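Local coordinates for pesticidal crystal protein Cry2Aa (Bacillus thuringiensis serovar kurstaki, PDB 1I5P) that kills dipteran and lepidopteran larvae as a delta-endotoxin, binding to midgut epithelial cells and promoting their colloidosmotic lysis, at residues M483-F494 with T535-Y543. Numbering follows the deposited sequence.
Sequences MIHLAPEDYTGF and TLRGNGNSY
His485 and Leu536 pair in parallel where strands 483-486 and 535-537 meet, diverging by 42° in keeping with just two bridges, the ladder passing from His485 N to Thr535 O (2.9 Å), from Arg537 N to His485 O and from Ala487 N to Arg537 O, while a water bridges Met483 O and Thr535 N at its start. On one face of this ladder CD1 of Leu486 rests on CB of Arg537 (3.7 Å), whose NH1 is hydrogen-bonded to Asn602 OD1. Beyond Ala487 and Arg537 both segments leave their strands, and the cross-links are then made by side chains to backbone carbonyls. Asn539, with CG between backbone N and carbonyl carbon (chi1 55°), turns its amide toward Pro488 O and gives both hydrogens in plane: one to Pro488 O (2.8 Å), the other, almost straight, to Tyr543 OH (2.8 Å). Its OD1 accepts from Asn541 N, an Asx turn. Tyr543 OH in turn donates to Thr492 O (2.8 Å) from above the carbonyl plane. The Tyr543 ring lies between two edges: CE1 of Tyr491 over one face, with planes at 61°, and CE2 of Phe494 over the opposite face, nearly perpendicular. Tyr491 reaches past Asn541, its OH donating to Ser542 O (2.7 Å) and also hydrogen-bonded to Thr627 N. In the lectin-like C-terminal sandwich, these contacts join the segments as they pass into strands 493-496 and 541-550, both paired with strand 617-626; they probably limit rotation of the Tyr543 hydroxyl and restrain its ring.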
ATOM      1  N   MET A 483      -6.445  -4.441 -16.091  1.00 12.46           N
ATOM      2  CA  MET A 483      -5.100  -3.921 -16.254  1.00 13.88           C
ATOM      3  C   MET A 483      -4.122  -4.807 -16.998  1.00 13.48           C
ATOM      4  O   MET A 483      -4.045  -6.015 -16.765  1.00 14.83           O
ATOM      5  CB  MET A 483      -4.465  -3.644 -14.892  1.00 13.25           C
ATOM      6  CG  MET A 483      -5.107  -2.583 -14.042  1.00 15.73           C
ATOM      7  SD  MET A 483      -4.316  -2.573 -12.419  1.00 16.51           S
ATOM      8  CE  MET A 483      -5.429  -1.475 -11.532  1.00 13.89           C
ATOM      9  N   ILE A 484      -3.365  -4.191 -17.893  1.00 12.38           N
ATOM     10  CA  ILE A 484      -2.302  -4.894 -18.594  1.00 14.59           C
ATOM     11  C   ILE A 484      -1.072  -4.242 -17.958  1.00 14.47           C
ATOM     12  O   ILE A 484      -0.895  -3.023 -18.029  1.00 13.34           O
ATOM     13  CB  ILE A 484      -2.314  -4.643 -20.118  1.00 14.75           C
ATOM     14  CG1 ILE A 484      -3.529  -5.348 -20.745  1.00 11.42           C
ATOM     15  CG2 ILE A 484      -1.005  -5.156 -20.732  1.00 11.38           C
ATOM     16  CD1 ILE A 484      -3.637  -5.204 -22.265  1.00 13.82           C
ATOM     17  N   HIS A 485      -0.253  -5.054 -17.304  1.00 12.64           N
ATOM     18  CA  HIS A 485       0.937  -4.563 -16.623  1.00 15.28           C
ATOM     19  C   HIS A 485       2.083  -4.229 -17.557  1.00 15.70           C
ATOM     20  O   HIS A 485       2.431  -5.017 -18.433  1.00 16.80           O
ATOM     21  CB  HIS A 485       1.380  -5.598 -15.596  1.00 13.46           C
ATOM     22  CG  HIS A 485       0.327  -5.895 -14.580  1.00 11.38           C
ATOM     23  ND1 HIS A 485       0.153  -5.126 -13.450  1.00 13.03           N
ATOM     24  CD2 HIS A 485      -0.674  -6.806 -14.575  1.00 10.33           C
ATOM     25  CE1 HIS A 485      -0.911  -5.549 -12.794  1.00 13.11           C
ATOM     26  NE2 HIS A 485      -1.432  -6.567 -13.455  1.00 10.95           N
ATOM     27  N   LEU A 486       2.674  -3.056 -17.363  1.00 15.24           N
ATOM     28  CA  LEU A 486       3.789  -2.628 -18.200  1.00 13.08           C
ATOM     29  C   LEU A 486       5.141  -2.959 -17.573  1.00 13.41           C
ATOM     30  O   LEU A 486       5.474  -2.470 -16.487  1.00 12.57           O
ATOM     31  CB  LEU A 486       3.698  -1.120 -18.471  1.00 13.62           C
ATOM     32  CG  LEU A 486       4.771  -0.507 -19.380  1.00 15.44           C
ATOM     33  CD1 LEU A 486       4.754  -1.208 -20.736  1.00 15.32           C
ATOM     34  CD2 LEU A 486       4.520   0.994 -19.555  1.00 12.71           C
ATOM     35  N   ALA A 487       5.916  -3.791 -18.263  1.00 11.84           N
ATOM     36  CA  ALA A 487       7.236  -4.169 -17.787  1.00 12.80           C
ATOM     37  C   ALA A 487       8.159  -2.964 -17.951  1.00 12.60           C
ATOM     38  O   ALA A 487       7.897  -2.090 -18.775  1.00 10.00           O
ATOM     39  CB  ALA A 487       7.766  -5.351 -18.595  1.00 12.58           C
ATOM     40  N   PRO A 488       9.234  -2.897 -17.149  1.00 14.77           N
ATOM     41  CA  PRO A 488      10.206  -1.802 -17.196  1.00 15.38           C
ATOM     42  C   PRO A 488      10.788  -1.635 -18.590  1.00 18.32           C
ATOM     43  O   PRO A 488      10.855  -2.595 -19.363  1.00 17.75           O
ATOM     44  CB  PRO A 488      11.246  -2.234 -16.167  1.00 13.84           C
ATOM     45  CG  PRO A 488      10.400  -2.930 -15.146  1.00 12.17           C
ATOM     46  CD  PRO A 488       9.543  -3.807 -16.033  1.00 12.78           C
ATOM     47  N   GLU A 489      11.211  -0.416 -18.908  1.00 20.06           N
ATOM     48  CA  GLU A 489      11.780  -0.125 -20.219  1.00 27.36           C
ATOM     49  C   GLU A 489      13.125  -0.822 -20.396  1.00 26.67           C
ATOM     50  O   GLU A 489      13.461  -1.266 -21.492  1.00 30.99           O
ATOM     51  CB  GLU A 489      11.951   1.386 -20.384  1.00 30.68           C
ATOM     52  CG  GLU A 489      11.006   2.201 -19.524  1.00 39.27           C
ATOM     53  CD  GLU A 489      10.044   3.053 -20.333  1.00 44.78           C
ATOM     54  OE1 GLU A 489       9.291   2.498 -21.163  1.00 47.61           O
ATOM     55  OE2 GLU A 489      10.040   4.287 -20.131  1.00 45.87           O
ATOM     56  N   ASP A 490      13.891  -0.919 -19.315  1.00 24.90           N
ATOM     57  CA  ASP A 490      15.198  -1.566 -19.377  1.00 22.23           C
ATOM     58  C   ASP A 490      15.175  -2.936 -18.710  1.00 19.07           C
ATOM     59  O   ASP A 490      14.107  -3.461 -18.403  1.00 17.82           O
ATOM     60  CB  ASP A 490      16.262  -0.673 -18.727  1.00 24.50           C
ATOM     61  CG  ASP A 490      15.949  -0.333 -17.278  1.00 25.50           C
ATOM     62  OD1 ASP A 490      16.806   0.311 -16.633  1.00 26.70           O
ATOM     63  OD2 ASP A 490      14.859  -0.701 -16.784  1.00 26.16           O
ATOM     64  N   TYR A 491      16.353  -3.514 -18.493  1.00 16.95           N
ATOM     65  CA  TYR A 491      16.443  -4.832 -17.875  1.00 15.35           C
ATOM     66  C   TYR A 491      16.350  -4.778 -16.357  1.00 16.36           C
ATOM     67  O   TYR A 491      17.318  -5.051 -15.642  1.00 16.28           O
ATOM     68  CB  TYR A 491      17.736  -5.540 -18.290  1.00 14.00           C
ATOM     69  CG  TYR A 491      17.752  -7.017 -17.949  1.00 14.89           C
ATOM     70  CD1 TYR A 491      16.560  -7.722 -17.770  1.00 15.54           C
ATOM     71  CD2 TYR A 491      18.952  -7.719 -17.838  1.00 16.13           C
ATOM     72  CE1 TYR A 491      16.560  -9.083 -17.494  1.00 15.50           C
ATOM     73  CE2 TYR A 491      18.963  -9.088 -17.560  1.00 18.24           C
ATOM     74  CZ  TYR A 491      17.760  -9.762 -17.390  1.00 19.83           C
ATOM     75  OH  TYR A 491      17.746 -11.115 -17.132  1.00 22.84           O
ATOM     76  N   THR A 492      15.163  -4.431 -15.878  1.00 15.84           N
ATOM     77  CA  THR A 492      14.892  -4.336 -14.452  1.00 16.24           C
ATOM     78  C   THR A 492      13.768  -5.312 -14.106  1.00 14.56           C
ATOM     79  O   THR A 492      12.855  -5.518 -14.909  1.00 12.73           O
ATOM     80  CB  THR A 492      14.437  -2.909 -14.074  1.00 17.57           C
ATOM     81  OG1 THR A 492      15.457  -1.969 -14.439  1.00 21.15           O
ATOM     82  CG2 THR A 492      14.164  -2.809 -12.576  1.00 17.85           C
ATOM     83  N   GLY A 493      13.840  -5.914 -12.921  1.00 12.46           N
ATOM     84  CA  GLY A 493      12.795  -6.836 -12.506  1.00 13.61           C
ATOM     85  C   GLY A 493      11.552  -6.057 -12.113  1.00 14.26           C
ATOM     86  O   GLY A 493      11.602  -4.833 -12.000  1.00 15.61           O
ATOM     87  N   PHE A 494      10.434  -6.745 -11.918  1.00 15.09           N
ATOM     88  CA  PHE A 494       9.200  -6.067 -11.541  1.00 14.35           C
ATOM     89  C   PHE A 494       8.195  -7.020 -10.914  1.00 14.26           C
ATOM     90  O   PHE A 494       8.248  -8.230 -11.139  1.00 13.21           O
ATOM     91  CB  PHE A 494       8.575  -5.381 -12.764  1.00 14.72           C
ATOM     92  CG  PHE A 494       8.154  -6.332 -13.853  1.00 16.00           C
ATOM     93  CD1 PHE A 494       6.811  -6.649 -14.037  1.00 16.78           C
ATOM     94  CD2 PHE A 494       9.098  -6.904 -14.701  1.00 15.74           C
ATOM     95  CE1 PHE A 494       6.409  -7.523 -15.050  1.00 17.77           C
ATOM     96  CE2 PHE A 494       8.709  -7.781 -15.719  1.00 15.48           C
ATOM     97  CZ  PHE A 494       7.363  -8.090 -15.893  1.00 18.80           C
ATOM     98  N   THR A 535      -1.864 -10.457 -17.394  1.00 14.11           N
ATOM     99  CA  THR A 535      -1.356 -10.023 -18.687  1.00 14.19           C
ATOM    100  C   THR A 535      -0.388  -8.862 -18.521  1.00 13.74           C
ATOM    101  O   THR A 535      -0.671  -7.891 -17.809  1.00 11.04           O
ATOM    102  CB  THR A 535      -2.503  -9.598 -19.618  1.00 13.06           C
ATOM    103  OG1 THR A 535      -3.465 -10.652 -19.688  1.00 12.87           O
ATOM    104  CG2 THR A 535      -1.972  -9.315 -21.027  1.00 15.05           C
ATOM    105  N   LEU A 536       0.751  -8.961 -19.194  1.00 13.07           N
ATOM    106  CA  LEU A 536       1.765  -7.928 -19.101  1.00 13.07           C
ATOM    107  C   LEU A 536       2.330  -7.563 -20.472  1.00 14.48           C
ATOM    108  O   LEU A 536       2.318  -8.374 -21.404  1.00 11.80           O
ATOM    109  CB  LEU A 536       2.890  -8.410 -18.181  1.00 14.06           C
ATOM    110  CG  LEU A 536       3.737  -9.573 -18.697  1.00 16.92           C
ATOM    111  CD1 LEU A 536       4.980  -9.008 -19.362  1.00 15.47           C
ATOM    112  CD2 LEU A 536       4.138 -10.499 -17.559  1.00 15.41           C
ATOM    113  N   ARG A 537       2.830  -6.333 -20.577  1.00 14.25           N
ATOM    114  CA  ARG A 537       3.420  -5.830 -21.808  1.00 14.18           C
ATOM    115  C   ARG A 537       4.926  -6.062 -21.689  1.00 14.80           C
ATOM    116  O   ARG A 537       5.603  -5.373 -20.924  1.00 15.21           O
ATOM    117  CB  ARG A 537       3.125  -4.334 -21.950  1.00 16.02           C
ATOM    118  CG  ARG A 537       3.548  -3.729 -23.278  1.00 18.15           C
ATOM    119  CD  ARG A 537       2.691  -4.263 -24.405  1.00 20.36           C
ATOM    120  NE  ARG A 537       3.032  -3.670 -25.691  1.00 23.28           N
ATOM    121  CZ  ARG A 537       2.364  -3.901 -26.816  1.00 23.26           C
ATOM    122  NH1 ARG A 537       1.315  -4.713 -26.809  1.00 21.41           N
ATOM    123  NH2 ARG A 537       2.750  -3.327 -27.944  1.00 24.43           N
ATOM    124  N   GLY A 538       5.442  -7.035 -22.438  1.00 12.10           N
ATOM    125  CA  GLY A 538       6.857  -7.355 -22.372  1.00 13.60           C
ATOM    126  C   GLY A 538       7.832  -6.306 -22.877  1.00 15.34           C
ATOM    127  O   GLY A 538       7.462  -5.374 -23.597  1.00 17.49           O
ATOM    128  N   ASN A 539       9.094  -6.468 -22.501  1.00 15.22           N
ATOM    129  CA  ASN A 539      10.143  -5.546 -22.906  1.00 16.52           C
ATOM    130  C   ASN A 539      11.255  -6.303 -23.625  1.00 17.32           C
ATOM    131  O   ASN A 539      12.326  -5.755 -23.878  1.00 19.68           O
ATOM    132  CB  ASN A 539      10.710  -4.837 -21.678  1.00 16.66           C
ATOM    133  CG  ASN A 539      11.184  -5.810 -20.622  1.00 16.78           C
ATOM    134  OD1 ASN A 539      11.210  -7.022 -20.852  1.00 14.72           O
ATOM    135  ND2 ASN A 539      11.566  -5.288 -19.456  1.00 15.22           N
ATOM    136  N   GLY A 540      11.001  -7.570 -23.938  1.00 17.00           N
ATOM    137  CA  GLY A 540      11.986  -8.373 -24.639  1.00 15.74           C
ATOM    138  C   GLY A 540      13.049  -9.011 -23.767  1.00 17.29           C
ATOM    139  O   GLY A 540      13.969  -9.643 -24.277  1.00 18.11           O
ATOM    140  N   ASN A 541      12.943  -8.861 -22.453  1.00 16.98           N
ATOM    141  CA  ASN A 541      13.939  -9.443 -21.562  1.00 16.96           C
ATOM    142  C   ASN A 541      13.509 -10.758 -20.929  1.00 18.57           C
ATOM    143  O   ASN A 541      12.319 -11.047 -20.806  1.00 17.44           O
ATOM    144  CB  ASN A 541      14.299  -8.451 -20.453  1.00 17.07           C
ATOM    145  CG  ASN A 541      15.031  -7.240 -20.974  1.00 17.67           C
ATOM    146  OD1 ASN A 541      16.012  -7.365 -21.705  1.00 19.54           O
ATOM    147  ND2 ASN A 541      14.563  -6.052 -20.598  1.00 17.52           N
ATOM    148  N   SER A 542      14.494 -11.557 -20.540  1.00 19.92           N
ATOM    149  CA  SER A 542      14.221 -12.829 -19.892  1.00 22.46           C
ATOM    150  C   SER A 542      14.401 -12.682 -18.389  1.00 20.94           C
ATOM    151  O   SER A 542      15.348 -12.050 -17.924  1.00 20.79           O
ATOM    152  CB  SER A 542      15.154 -13.918 -20.419  1.00 25.12           C
ATOM    153  OG  SER A 542      14.644 -14.465 -21.622  1.00 29.05           O
ATOM    154  N   TYR A 543      13.485 -13.272 -17.632  1.00 20.49           N
ATOM    155  CA  TYR A 543      13.530 -13.192 -16.180  1.00 17.99           C
ATOM    156  C   TYR A 543      13.244 -14.527 -15.527  1.00 17.62           C
ATOM    157  O   TYR A 543      12.666 -15.425 -16.143  1.00 17.27           O
ATOM    158  CB  TYR A 543      12.469 -12.213 -15.654  1.00 14.85           C
ATOM    159  CG  TYR A 543      12.560 -10.781 -16.138  1.00 15.32           C
ATOM    160  CD1 TYR A 543      11.977 -10.390 -17.343  1.00 14.37           C
ATOM    161  CD2 TYR A 543      13.202  -9.806 -15.368  1.00 12.25           C
ATOM    162  CE1 TYR A 543      12.028  -9.056 -17.771  1.00 12.77           C
ATOM    163  CE2 TYR A 543      13.262  -8.476 -15.788  1.00 12.06           C
ATOM    164  CZ  TYR A 543      12.674  -8.109 -16.987  1.00 12.00           C
ATOM    165  OH  TYR A 543      12.754  -6.794 -17.401  1.00 14.56           O
TER
HETATM  166  O   HOH W   1      -3.142  -8.590 -15.371  1.00 12.81           O